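Local coordinates for RTX toxin (Vibrio vulnificus CMCP6, PDB 6A8J), which inactivates the small GTPases Ras and Rap1 as a virulence factor, acting as an endopeptidase that probably cleaves them inside the host cell, at residues 163-168 / 182-187; 290-295 / 328-333; 337-342 / 433-438; 388-393 / 419-424; 440-445 / 473-478. One frame throughout, in Å; residues are numbered along the deposited sequence.

From the N terminus, contact 1 comes first, closing a short loop between helix 161-172 and strand 180-183 of a small antiparallel sheet, about 36 Å, centre to centre, from contact 3. Contact 2 then closes 290-295 onto 328-333, joining two helices, and its last residue opens strand 333-338. Contact 3 runs on along that strand and pairs it with strand 430-436, closing the longest loop. Contact 4 lies wholly within that span, laying helix 405-423 against strand 386-391; contacts 3 and 4 meet through the sheet where Leu-338 pairs with Val-388 and Leu-390. Contact 5 follows in series, bringing the C-terminal tail to 440-445. None of the loops cross.

Contact 1. Residues 163-168 / 182-187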
# COMPACT_ATOMS: atom_id res chain seq x y z
N ASP A 163 12.61 27.24 5.43
CA ASP A 163 13.50 26.20 5.92
C ASP A 163 13.42 24.94 5.07
O ASP A 163 14.41 24.22 4.91
CB ASP A 163 13.18 25.87 7.38
CG ASP A 163 13.69 26.92 8.34
OD1 ASP A 163 14.76 27.51 8.06
OD2 ASP A 163 13.03 27.16 9.37
N PHE A 164 12.25 24.66 4.52
CA PHE A 164 12.07 23.50 3.65
C PHE A 164 12.78 23.71 2.32
O PHE A 164 13.41 22.79 1.80
CB PHE A 164 10.58 23.22 3.42
CG PHE A 164 10.32 21.99 2.60
CD1 PHE A 164 10.26 20.74 3.20
CD2 PHE A 164 10.14 22.08 1.23
CE1 PHE A 164 10.02 19.61 2.44
CE2 PHE A 164 9.90 20.95 0.47
CZ PHE A 164 9.84 19.71 1.08
N LYS A 165 12.68 24.92 1.79
CA LYS A 165 13.31 25.27 0.52
C LYS A 165 14.82 25.08 0.57
O LYS A 165 15.43 24.62 -0.40
CB LYS A 165 12.98 26.72 0.14
CG LYS A 165 13.65 27.20 -1.13
CD LYS A 165 13.32 28.66 -1.40
CE LYS A 165 14.00 29.15 -2.67
NZ LYS A 165 13.73 30.60 -2.92
N GLN A 166 15.42 25.43 1.70
CA GLN A 166 16.86 25.30 1.88
C GLN A 166 17.31 23.84 1.81
O GLN A 166 18.24 23.51 1.08
CB GLN A 166 17.30 25.91 3.21
CG GLN A 166 18.75 25.62 3.56
CD GLN A 166 19.08 25.93 5.01
OE1 GLN A 166 18.53 26.87 5.59
NE2 GLN A 166 19.98 25.15 5.59
N TRP A 167 16.65 22.98 2.58
CA TRP A 167 17.06 21.59 2.68
C TRP A 167 16.60 20.75 1.50
O TRP A 167 17.13 19.67 1.25
CB TRP A 167 16.55 20.98 3.99
CG TRP A 167 17.22 21.54 5.19
CD1 TRP A 167 16.69 22.42 6.10
CD2 TRP A 167 18.57 21.29 5.62
NE1 TRP A 167 17.62 22.71 7.06
CE2 TRP A 167 18.78 22.03 6.79
CE3 TRP A 167 19.61 20.50 5.12
CZ2 TRP A 167 19.99 22.01 7.48
CZ3 TRP A 167 20.81 20.48 5.80
CH2 TRP A 167 20.99 21.23 6.97
N LEU A 168 15.60 21.25 0.77
CA LEU A 168 15.16 20.59 -0.45
C LEU A 168 16.16 20.83 -1.57
O LEU A 168 16.58 19.90 -2.26
CB LEU A 168 13.78 21.08 -0.87
CG LEU A 168 13.24 20.50 -2.18
CD1 LEU A 168 13.00 19.00 -2.05
CD2 LEU A 168 11.97 21.21 -2.62
N LEU A 182 8.54 23.51 -6.06
CA LEU A 182 8.07 24.53 -5.14
C LEU A 182 7.24 25.61 -5.84
O LEU A 182 7.25 25.72 -7.07
CB LEU A 182 9.25 25.18 -4.42
CG LEU A 182 10.09 24.27 -3.53
CD1 LEU A 182 11.32 25.00 -3.02
CD2 LEU A 182 9.26 23.75 -2.36
N ASP A 183 6.53 26.40 -5.05
CA ASP A 183 5.73 27.51 -5.55
C ASP A 183 5.51 28.53 -4.45
O ASP A 183 4.60 28.40 -3.63
CB ASP A 183 4.38 27.01 -6.09
CG ASP A 183 3.50 28.13 -6.58
OD1 ASP A 183 4.04 29.15 -7.08
OD2 ASP A 183 2.26 28.01 -6.48
N GLU A 184 6.35 29.56 -4.43
CA GLU A 184 6.34 30.55 -3.35
C GLU A 184 5.07 31.39 -3.34
O GLU A 184 4.69 31.94 -2.30
CB GLU A 184 7.58 31.45 -3.45
CG GLU A 184 7.83 32.31 -2.23
CD GLU A 184 9.24 32.88 -2.20
OE1 GLU A 184 10.08 32.42 -3.00
OE2 GLU A 184 9.50 33.78 -1.38
N SER A 185 4.41 31.48 -4.49
CA SER A 185 3.17 32.24 -4.60
C SER A 185 2.09 31.67 -3.68
O SER A 185 1.33 32.41 -3.07
CB SER A 185 2.67 32.24 -6.05
OG SER A 185 1.45 32.95 -6.16
N THR A 186 2.05 30.34 -3.59
CA THR A 186 1.10 29.67 -2.71
C THR A 186 1.82 29.07 -1.51
O THR A 186 1.19 28.52 -0.60
CB THR A 186 0.34 28.55 -3.45
OG1 THR A 186 1.27 27.56 -3.91
CG2 THR A 186 -0.41 29.12 -4.64
N LYS A 187 3.15 29.19 -1.51
CA LYS A 187 4.01 28.62 -0.47
C LYS A 187 3.75 27.12 -0.29
O LYS A 187 3.83 26.59 0.82
CB LYS A 187 3.81 29.35 0.86
CG LYS A 187 4.36 30.76 0.88
CD LYS A 187 4.27 31.38 2.26
CE LYS A 187 4.88 32.77 2.29
NZ LYS A 187 4.80 33.38 3.64
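Leu-182 pushes its isobutyl group against one side of helix 161-172 and touches three side chains along it, those of Phe-164, Lys-165 and Leu-168. Its CG and CD2 meet CD2 of Leu-168 tip to tip, the CG to CD2 distance being 3.7 Å. On the same branch, CD2 of Leu-182 stands 4.0 Å from CE2 of Phe-164, near the plane of the ring, so the aromatic group offers its edge and not its face. The other methyl, CD1 of Leu-182, lies 3.7 Å from CG of Lys-165 and packs on the aliphatic part of that lysine. Positions 164, 165 and 168 fall on one side of the helix, and this is how the helix packs on an outer strand of the three-stranded antiparallel sheet 153-156, 188-191 and 180-183; Val-189 of the central strand touches both Phe-164 and Leu-182. With CG opposite the main-chain N (chi1 177°) and the rest of the chain stretched out, Lys-165 carries NZ beyond the apolar patch to 4.1 Å from OE1 of Glu-184. That spacing is too long for a salt bridge, though the opposite charges probably attract weakly. Glu-184 belongs to the turn leading into strand 188-191, where the hydroxyl OG1 of Thr-186 donates to OD2 of Asp-183 (2.8 Å), approaching from above the carboxylate plane.

Contact 2. Residues 290-295 / 328-333; sequences GVDEQL and LKKQGV
The flat groups here are the amide of Gln-331 and the carboxylate of Asp-292, and neither is stacked on the other. The amide meets the helix 291-298 through its OE1, which lies 3.6 Å from the backbone O of Asp-292; as modelled both atoms are acceptors, so the approach is a contact and not a bond. The carboxylate turns an oxygen to an aliphatic neighbour, OD1 of Asp-292 being 4.0 Å from CD of Lys-330. The ammonium of that lysine is led elsewhere by bends late in its chain, leaving NZ of Lys-330 6.0 Å from OD1 of Asp-292, a separation at which opposite charges can interact only diffusely. Next to these polar groups lies the apolar part. Leu-295 and Leu-328 stand roughly perpendicular, with CD1 of Leu-295 3.7 Å from CD2 of Leu-328, and Phe-320 of helix 316-323 touches both leucines. Gln-331 suits the border between the two zones: its CG rests 4.1 Å from CB of Leu-295, while a bend at chi2 (65°) turns the amide toward Asp-292. Just beyond, Gly-332 takes the positive phi of a Schellman motif, in which Val-333 N bonds to Leu-328 O at 2.9 Å and a weak bond joins Gly-332 N to Lys-329 O. The chain thus turns directly from helix 325-331 into strand 333-338, the second strand of a beta-alpha-beta crossover that starts from strand 304-309, with strand 430-436 between the two in the sheet and helix 291-298 packed alongside.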
# COMPACT_ATOMS: atom_id res chain seq x y z
N GLY A 290 29.93 -28.35 6.70
CA GLY A 290 30.39 -27.36 5.73
C GLY A 290 29.22 -26.62 5.12
O GLY A 290 28.07 -27.02 5.27
N VAL A 291 29.51 -25.53 4.42
CA VAL A 291 28.47 -24.67 3.86
C VAL A 291 27.78 -25.29 2.65
O VAL A 291 26.55 -25.29 2.56
CB VAL A 291 29.04 -23.30 3.46
CG1 VAL A 291 27.96 -22.44 2.83
CG2 VAL A 291 29.64 -22.60 4.67
N ASP A 292 28.57 -25.81 1.72
CA ASP A 292 28.08 -26.23 0.41
C ASP A 292 27.06 -27.37 0.44
O ASP A 292 26.05 -27.31 -0.26
CB ASP A 292 29.25 -26.62 -0.49
CG ASP A 292 30.14 -25.44 -0.83
OD1 ASP A 292 30.09 -24.98 -1.99
OD2 ASP A 292 30.89 -24.97 0.05
N GLU A 293 27.33 -28.41 1.23
CA GLU A 293 26.42 -29.55 1.26
C GLU A 293 25.22 -29.28 2.16
O GLU A 293 24.22 -29.99 2.10
CB GLU A 293 27.15 -30.82 1.71
CG GLU A 293 27.62 -30.84 3.15
CD GLU A 293 28.26 -32.17 3.53
OE1 GLU A 293 28.54 -32.97 2.61
OE2 GLU A 293 28.47 -32.41 4.73
N GLN A 294 25.31 -28.25 3.00
CA GLN A 294 24.15 -27.82 3.78
C GLN A 294 23.17 -27.07 2.88
O GLN A 294 21.96 -27.21 3.02
CB GLN A 294 24.57 -26.92 4.95
CG GLN A 294 25.08 -27.68 6.16
CD GLN A 294 25.27 -26.78 7.37
OE1 GLN A 294 24.57 -25.78 7.53
NE2 GLN A 294 26.23 -27.13 8.22
N LEU A 295 23.72 -26.29 1.95
CA LEU A 295 22.90 -25.60 0.97
C LEU A 295 22.24 -26.59 0.02
O LEU A 295 21.15 -26.35 -0.49
CB LEU A 295 23.74 -24.59 0.18
CG LEU A 295 24.37 -23.46 0.99
CD1 LEU A 295 25.22 -22.57 0.09
CD2 LEU A 295 23.29 -22.64 1.69
N LEU A 328 26.57 -19.87 -3.12
CA LEU A 328 25.17 -19.87 -3.52
C LEU A 328 25.05 -19.98 -5.04
O LEU A 328 24.15 -20.63 -5.55
CB LEU A 328 24.48 -18.60 -3.03
CG LEU A 328 24.36 -18.42 -1.51
CD1 LEU A 328 23.83 -17.03 -1.18
CD2 LEU A 328 23.47 -19.49 -0.92
N LYS A 329 25.98 -19.33 -5.74
CA LYS A 329 26.01 -19.37 -7.20
C LYS A 329 26.23 -20.79 -7.70
O LYS A 329 25.68 -21.20 -8.72
CB LYS A 329 27.10 -18.44 -7.74
CG LYS A 329 27.04 -18.20 -9.24
CD LYS A 329 28.17 -17.28 -9.69
CE LYS A 329 28.13 -17.03 -11.20
NZ LYS A 329 26.90 -16.30 -11.62
N LYS A 330 27.04 -21.55 -6.96
CA LYS A 330 27.30 -22.94 -7.28
C LYS A 330 26.04 -23.78 -7.14
O LYS A 330 25.82 -24.73 -7.90
CB LYS A 330 28.40 -23.51 -6.37
CG LYS A 330 29.80 -23.00 -6.68
CD LYS A 330 30.81 -23.53 -5.67
CE LYS A 330 31.62 -24.68 -6.25
NZ LYS A 330 32.26 -24.31 -7.54
N GLN A 331 25.20 -23.42 -6.17
CA GLN A 331 23.98 -24.18 -5.90
C GLN A 331 22.83 -23.75 -6.80
O GLN A 331 21.76 -24.36 -6.79
CB GLN A 331 23.58 -24.04 -4.43
CG GLN A 331 23.12 -25.34 -3.79
CD GLN A 331 24.23 -26.37 -3.72
OE1 GLN A 331 25.41 -26.02 -3.56
NE2 GLN A 331 23.87 -27.64 -3.84
N GLY A 332 23.05 -22.70 -7.58
CA GLY A 332 22.07 -22.26 -8.55
C GLY A 332 21.33 -20.99 -8.19
O GLY A 332 20.39 -20.59 -8.88
N VAL A 333 21.75 -20.34 -7.10
CA VAL A 333 21.12 -19.10 -6.67
C VAL A 333 21.49 -17.95 -7.60
O VAL A 333 22.67 -17.68 -7.83
CB VAL A 333 21.52 -18.73 -5.23
CG1 VAL A 333 20.90 -17.40 -4.83
CG2 VAL A 333 21.09 -19.83 -4.26

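Contact 3. Residues 337-342 / 433-438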
# COMPACT_ATOMS: atom_id res chain seq x y z
N GLY A 337 17.11 -11.65 -2.33
CA GLY A 337 15.97 -10.87 -1.89
C GLY A 337 16.19 -10.13 -0.58
O GLY A 337 16.64 -10.72 0.41
N LEU A 338 15.87 -8.84 -0.58
CA LEU A 338 16.02 -8.02 0.62
C LEU A 338 14.70 -7.36 1.01
O LEU A 338 14.06 -6.69 0.19
CB LEU A 338 17.09 -6.95 0.41
CG LEU A 338 18.51 -7.44 0.11
CD1 LEU A 338 19.45 -6.25 -0.06
CD2 LEU A 338 19.01 -8.37 1.20
N GLU A 339 14.29 -7.55 2.26
CA GLU A 339 13.09 -6.91 2.77
C GLU A 339 13.43 -5.51 3.27
O GLU A 339 12.55 -4.74 3.67
CB GLU A 339 12.47 -7.74 3.90
CG GLU A 339 11.02 -7.38 4.22
CD GLU A 339 10.55 -7.98 5.53
OE1 GLU A 339 11.39 -8.57 6.25
OE2 GLU A 339 9.35 -7.86 5.85
N HIS A 340 14.71 -5.17 3.22
CA HIS A 340 15.20 -3.90 3.73
C HIS A 340 14.83 -2.72 2.82
O HIS A 340 14.86 -1.57 3.24
CB HIS A 340 16.72 -3.95 3.91
CG HIS A 340 17.19 -5.10 4.74
ND1 HIS A 340 17.20 -6.40 4.28
CD2 HIS A 340 17.65 -5.15 6.01
CE1 HIS A 340 17.66 -7.20 5.22
NE2 HIS A 340 17.94 -6.47 6.29
N LEU A 341 14.47 -3.02 1.58
CA LEU A 341 14.17 -1.97 0.61
C LEU A 341 12.76 -2.08 0.05
O LEU A 341 12.23 -3.18 -0.12
CB LEU A 341 15.19 -2.01 -0.54
CG LEU A 341 16.66 -1.98 -0.14
CD1 LEU A 341 17.55 -2.12 -1.36
CD2 LEU A 341 16.99 -0.71 0.63
N ARG A 342 12.15 -0.93 -0.24
CA ARG A 342 10.81 -0.89 -0.83
C ARG A 342 10.88 -0.98 -2.35
O ARG A 342 11.57 -0.20 -3.00
CB ARG A 342 10.07 0.37 -0.39
CG ARG A 342 9.50 0.29 1.02
CD ARG A 342 8.91 1.61 1.48
NE ARG A 342 8.19 1.46 2.74
CZ ARG A 342 8.76 1.42 3.94
NH1 ARG A 342 10.08 1.50 4.05
NH2 ARG A 342 8.02 1.29 5.03
N ALA A 433 16.27 -15.06 0.05
CA ALA A 433 15.59 -13.88 0.56
C ALA A 433 15.88 -13.70 2.05
O ALA A 433 15.98 -14.67 2.80
CB ALA A 433 14.10 -13.98 0.32
N ILE A 434 16.01 -12.44 2.47
CA ILE A 434 16.27 -12.13 3.86
C ILE A 434 15.12 -11.31 4.44
O ILE A 434 14.93 -10.14 4.09
CB ILE A 434 17.59 -11.36 4.04
CG1 ILE A 434 18.76 -12.19 3.51
CG2 ILE A 434 17.81 -11.02 5.51
CD1 ILE A 434 20.09 -11.49 3.60
N TYR A 435 14.35 -11.93 5.33
CA TYR A 435 13.23 -11.28 5.98
C TYR A 435 13.47 -11.13 7.47
O TYR A 435 14.39 -11.72 8.02
CB TYR A 435 11.94 -12.07 5.75
CG TYR A 435 11.34 -11.95 4.37
CD1 TYR A 435 10.42 -10.95 4.08
CD2 TYR A 435 11.67 -12.84 3.36
CE1 TYR A 435 9.86 -10.83 2.82
CE2 TYR A 435 11.12 -12.73 2.10
CZ TYR A 435 10.22 -11.73 1.83
OH TYR A 435 9.66 -11.61 0.58
N GLY A 436 12.64 -10.32 8.12
CA GLY A 436 12.60 -10.30 9.57
C GLY A 436 11.74 -11.48 10.00
O GLY A 436 10.93 -11.97 9.22
N LYS A 437 11.92 -11.94 11.24
CA LYS A 437 11.16 -13.09 11.72
C LYS A 437 9.68 -12.77 11.93
O LYS A 437 8.90 -13.64 12.34
CB LYS A 437 11.76 -13.62 13.02
CG LYS A 437 13.16 -14.20 12.86
CD LYS A 437 13.61 -14.91 14.12
CE LYS A 437 12.71 -16.08 14.46
NZ LYS A 437 13.13 -16.76 15.72
N ALA A 438 9.29 -11.53 11.64
CA ALA A 438 7.91 -11.10 11.79
C ALA A 438 7.04 -11.57 10.63
O ALA A 438 5.83 -11.74 10.77
CB ALA A 438 7.84 -9.59 11.93
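Strands 333-338 and 430-436 run parallel, Ile-434 giving its N-H to Gly-337 O (2.8 Å) and taking the N-H of Glu-339 on its own O (3.2 Å). Gly-337 is bridged to Ala-433, and two such small residues suit a place where neighbouring strands pass close together. On the other face of the sheet Leu-338 and Ile-434 run alongside each other in the same direction, and CD2 of the leucine meets CD1 of the isoleucine at 4.1 Å. Past Leu-338 the chain turns a corner, and the carboxylate of Glu-339 continues the pairing where the backbone leaves off. Its OE1 accepts the N-H of Gly-436 at 2.8 Å, nearly straight (161°) and met almost in line with the C-O bond. An extended chain, with CG opposite the backbone N (chi1 -163°), brings the acid there. On the way it passes Tyr-435 roughly perpendicular to it, the carboxylate and ring planes being 57° apart, and OE2 of Glu-339 lies at the ring edge, 3.7 Å from CD1 of Tyr-435. The edge of His-340 meets Ile-434 too, its CE1 standing 3.8 Å from CG2, while NE2 of the histidine is hydrogen-bonded to Glu-309 at the end of strand 304-309. Leu-318 of helix 316-323 covers Leu-338, His-340 and Ile-434, whereas Ala-433 and Tyr-435 pack between Leu-306 of strand 304-309 and Leu-390 of strand 386-391, placing this pair at the centre of the four-stranded parallel sheet.

Contact 4. Residues 388-393 / 419-424; sequences VALDAN and VEVLQN
Helix 405-423 belongs to the beta-alpha-beta crossover that carries the chain from strand 386-391, at the edge of the parallel sheet, past strand 333-338 to strand 430-436, and its last turn, a wider pi-type one, packs here on the starting strand. The local axes of 388-391 and 419-423 pass 9.6 Å apart, their directions differing by 130°. Val-388 and Val-421 meet tip to tip, CG2 of the first lying 3.8 Å from CG1 of the second. That CG1 sits opposite the main-chain N of Val-421 (chi1 168°), which also brings it within 3.9 Å of CD2 of Leu-390. The leucines close the other end of the patch, CD1 of Leu-390 touching CD1 of Leu-422 at 3.7 Å. Beta-branched Val-388 suits a strand, and the valine and leucine pairs both span the gap between the layers. Ala-433 of strand 430-436 touches both leucines, and Val-335 of strand 333-338 touches Val-388 and Leu-422, so the patch spans three strands. With only hydrocarbon side chains meeting across the interface, cohesion comes from dispersion and the exclusion of water, and shape decides the fit without any directional bond.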
# COMPACT_ATOMS: atom_id res chain seq x y z
N VAL A 388 16.70 -7.94 -5.42
CA VAL A 388 15.32 -7.46 -5.48
C VAL A 388 14.85 -6.93 -4.13
O VAL A 388 15.18 -7.48 -3.07
CB VAL A 388 14.36 -8.57 -5.96
CG1 VAL A 388 14.60 -8.86 -7.43
CG2 VAL A 388 14.53 -9.83 -5.12
N ALA A 389 14.08 -5.85 -4.17
CA ALA A 389 13.46 -5.30 -2.97
C ALA A 389 12.13 -6.01 -2.71
O ALA A 389 11.33 -6.19 -3.63
CB ALA A 389 13.26 -3.81 -3.11
N LEU A 390 11.90 -6.39 -1.46
CA LEU A 390 10.76 -7.24 -1.13
C LEU A 390 9.77 -6.61 -0.16
O LEU A 390 8.82 -7.26 0.27
CB LEU A 390 11.25 -8.57 -0.56
CG LEU A 390 12.07 -9.46 -1.49
CD1 LEU A 390 12.51 -10.72 -0.78
CD2 LEU A 390 11.28 -9.79 -2.75
N ASP A 391 9.97 -5.34 0.18
CA ASP A 391 9.09 -4.67 1.13
C ASP A 391 7.98 -3.90 0.42
O ASP A 391 8.18 -3.37 -0.68
CB ASP A 391 9.89 -3.73 2.03
CG ASP A 391 9.06 -3.16 3.16
OD1 ASP A 391 8.09 -3.83 3.59
OD2 ASP A 391 9.36 -2.04 3.62
N ALA A 392 6.82 -3.84 1.06
CA ALA A 392 5.68 -3.12 0.51
C ALA A 392 5.74 -1.64 0.90
O ALA A 392 6.68 -1.20 1.55
CB ALA A 392 4.38 -3.73 1.00
N ASN A 393 4.73 -0.89 0.49
CA ASN A 393 4.70 0.55 0.73
C ASN A 393 3.82 0.91 1.93
O ASN A 393 3.10 1.91 1.90
CB ASN A 393 4.20 1.28 -0.51
CG ASN A 393 4.92 0.84 -1.77
OD1 ASN A 393 6.06 0.38 -1.72
ND2 ASN A 393 4.26 0.98 -2.91
N VAL A 419 5.39 -13.19 -4.01
CA VAL A 419 4.82 -14.08 -5.02
C VAL A 419 5.22 -13.65 -6.43
O VAL A 419 5.67 -14.47 -7.23
CB VAL A 419 3.27 -14.13 -4.92
CG1 VAL A 419 2.66 -14.62 -6.22
CG2 VAL A 419 2.85 -15.01 -3.75
N GLU A 420 5.06 -12.36 -6.73
CA GLU A 420 5.32 -11.85 -8.07
C GLU A 420 6.81 -11.73 -8.37
O GLU A 420 7.19 -11.33 -9.47
CB GLU A 420 4.65 -10.49 -8.25
CG GLU A 420 3.14 -10.52 -8.17
CD GLU A 420 2.51 -9.15 -8.34
OE1 GLU A 420 3.26 -8.15 -8.39
OE2 GLU A 420 1.27 -9.07 -8.42
N VAL A 421 7.66 -12.08 -7.41
CA VAL A 421 9.10 -11.92 -7.57
C VAL A 421 9.87 -13.23 -7.39
O VAL A 421 10.74 -13.55 -8.20
CB VAL A 421 9.65 -10.87 -6.57
CG1 VAL A 421 11.17 -10.91 -6.53
CG2 VAL A 421 9.16 -9.48 -6.93
N LEU A 422 9.53 -13.99 -6.36
CA LEU A 422 10.33 -15.16 -5.99
C LEU A 422 9.69 -16.51 -6.30
O LEU A 422 10.37 -17.53 -6.31
CB LEU A 422 10.66 -15.10 -4.49
CG LEU A 422 11.44 -13.88 -4.01
CD1 LEU A 422 11.61 -13.92 -2.50
CD2 LEU A 422 12.78 -13.79 -4.71
N GLN A 423 8.38 -16.52 -6.56
CA GLN A 423 7.67 -17.78 -6.72
C GLN A 423 7.96 -18.48 -8.05
O GLN A 423 8.24 -19.68 -8.07
CB GLN A 423 6.16 -17.56 -6.57
CG GLN A 423 5.34 -18.84 -6.67
CD GLN A 423 3.91 -18.67 -6.18
OE1 GLN A 423 3.56 -17.65 -5.57
NE2 GLN A 423 3.07 -19.66 -6.44
N ASN A 424 7.90 -17.74 -9.15
CA ASN A 424 8.08 -18.34 -10.47
C ASN A 424 9.33 -17.85 -11.19
O ASN A 424 9.24 -17.09 -12.16
CB ASN A 424 6.85 -18.09 -11.34
CG ASN A 424 5.61 -18.77 -10.79
OD1 ASN A 424 4.79 -18.15 -10.12
ND2 ASN A 424 5.47 -20.06 -11.08

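Contact 5. Residues 440-445 / 473-478; sequences LQSHKG and EQDDVS
Lys-444 leaves strand 443-445 with CB pointing toward the C-terminal tail, and its chain, with CG opposite the carbonyl carbon (chi1 -53°) and extended beyond it, first reaches Val-477 at CE, 3.9 Å from CG2 of that valine. The tip, NZ of Lys-444, sits over the branch, 3.2 Å from both CG1 and CG2 of Val-477. The valine is poorly ordered, so these short approaches are doubtful. Asp-475 is a more natural partner, but its OD2 remains 5.3 Å from NZ of Lys-444, too far for a salt bridge, so any attraction is probably weak. Phe-449 of the partner strand 448-450 also touches the lysine. Further back, Gln-441 reaches the tail with its amide, whose OE1 is 3.2 Å from CB of Asp-476. The amide and carboxylate planes are turned 64° apart, and OE1 of Gln-441 and OD2 of Asp-476, 3.5 Å from each other, are both acceptors as modelled. Ser-442 adds a looser approach, its OG standing 4.3 Å from OD1 of Asp-475, and His-455 of helix 453-457 touches both residues. Long, polar side chains suit such a surface, where water can solvate their ends. The chemistry implies a loose apposition of the terminal residues on loop 440-442 and the first strand of the hairpin, by van der Waals contact and diffuse charge attraction, without a directional bond between the segments.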
# COMPACT_ATOMS: atom_id res chain seq x y z
N LEU A 440 8.11 -14.24 8.45
CA LEU A 440 8.33 -15.66 8.20
C LEU A 440 7.28 -16.48 8.95
O LEU A 440 7.10 -17.67 8.68
CB LEU A 440 9.74 -16.08 8.61
CG LEU A 440 10.88 -15.43 7.82
CD1 LEU A 440 12.22 -16.01 8.25
CD2 LEU A 440 10.67 -15.61 6.33
N GLN A 441 6.60 -15.84 9.88
CA GLN A 441 5.52 -16.47 10.63
C GLN A 441 4.17 -16.04 10.07
O GLN A 441 4.06 -15.04 9.36
CB GLN A 441 5.61 -16.11 12.11
CG GLN A 441 5.39 -14.63 12.39
CD GLN A 441 5.18 -14.33 13.86
OE1 GLN A 441 5.31 -15.21 14.71
NE2 GLN A 441 4.85 -13.08 14.17
N SER A 442 3.13 -16.81 10.39
CA SER A 442 1.78 -16.48 9.97
C SER A 442 1.10 -15.58 11.00
O SER A 442 1.42 -15.63 12.19
CB SER A 442 0.96 -17.75 9.75
OG SER A 442 0.96 -18.57 10.90
N HIS A 443 0.16 -14.76 10.54
CA HIS A 443 -0.54 -13.84 11.42
C HIS A 443 -1.88 -14.41 11.88
O HIS A 443 -2.82 -14.51 11.10
CB HIS A 443 -0.76 -12.49 10.73
CG HIS A 443 -1.30 -11.43 11.62
ND1 HIS A 443 -2.66 -11.23 11.81
CD2 HIS A 443 -0.68 -10.51 12.40
CE1 HIS A 443 -2.84 -10.23 12.65
NE2 HIS A 443 -1.66 -9.77 13.02
N LYS A 444 -1.96 -14.77 13.16
CA LYS A 444 -3.18 -15.33 13.72
C LYS A 444 -3.85 -14.37 14.70
O LYS A 444 -3.62 -14.44 15.90
CB LYS A 444 -2.89 -16.65 14.41
CG LYS A 444 -2.16 -17.61 13.52
CD LYS A 444 -2.11 -18.99 14.11
CE LYS A 444 -1.45 -19.95 13.16
NZ LYS A 444 -1.53 -21.33 13.68
N GLY A 445 -4.69 -13.49 14.17
CA GLY A 445 -5.37 -12.52 14.99
C GLY A 445 -6.87 -12.69 14.97
O GLY A 445 -7.41 -13.45 14.16
N GLU A 473 14.07 -22.94 11.76
CA GLU A 473 13.21 -22.34 12.78
C GLU A 473 11.81 -22.93 12.74
O GLU A 473 11.26 -23.17 11.67
CB GLU A 473 13.15 -20.82 12.62
CG GLU A 473 14.43 -20.09 13.01
CD GLU A 473 14.60 -19.97 14.52
OE1 GLU A 473 15.63 -19.43 14.96
OE2 GLU A 473 13.70 -20.41 15.26
N GLN A 474 11.23 -23.14 13.92
CA GLN A 474 9.88 -23.69 14.01
C GLN A 474 8.83 -22.60 13.83
O GLN A 474 9.08 -21.43 14.10
CB GLN A 474 9.68 -24.40 15.35
CG GLN A 474 10.52 -25.65 15.51
CD GLN A 474 10.30 -26.33 16.85
OE1 GLN A 474 10.28 -25.68 17.89
NE2 GLN A 474 10.14 -27.65 16.82
N ASP A 475 7.65 -23.00 13.38
CA ASP A 475 6.56 -22.06 13.12
C ASP A 475 5.94 -21.57 14.43
O ASP A 475 5.52 -22.37 15.27
CB ASP A 475 5.50 -22.70 12.23
CG ASP A 475 4.39 -21.74 11.85
OD1 ASP A 475 4.64 -20.52 11.81
OD2 ASP A 475 3.26 -22.21 11.59
N ASP A 476 5.87 -20.26 14.59
CA ASP A 476 5.23 -19.64 15.75
C ASP A 476 3.70 -19.80 15.72
O ASP A 476 3.01 -19.07 15.02
CB ASP A 476 5.58 -18.16 15.83
CG ASP A 476 6.81 -17.88 16.66
OD1 ASP A 476 7.76 -18.70 16.62
OD2 ASP A 476 6.83 -16.86 17.37
N VAL A 477 3.18 -20.76 16.49
CA VAL A 477 1.73 -20.99 16.57
C VAL A 477 1.24 -20.98 18.03
O VAL A 477 1.65 -21.80 18.85
CB VAL A 477 1.32 -22.33 15.89
CG1 VAL A 477 -0.11 -22.71 16.21
CG2 VAL A 477 1.49 -22.22 14.38
N SER A 478 0.39 -20.01 18.34
CA SER A 478 -0.24 -19.90 19.66
C SER A 478 -1.21 -21.05 19.91
O SER A 478 -0.79 -22.15 20.29
CB SER A 478 -0.97 -18.56 19.78
OG SER A 478 -1.97 -18.45 18.78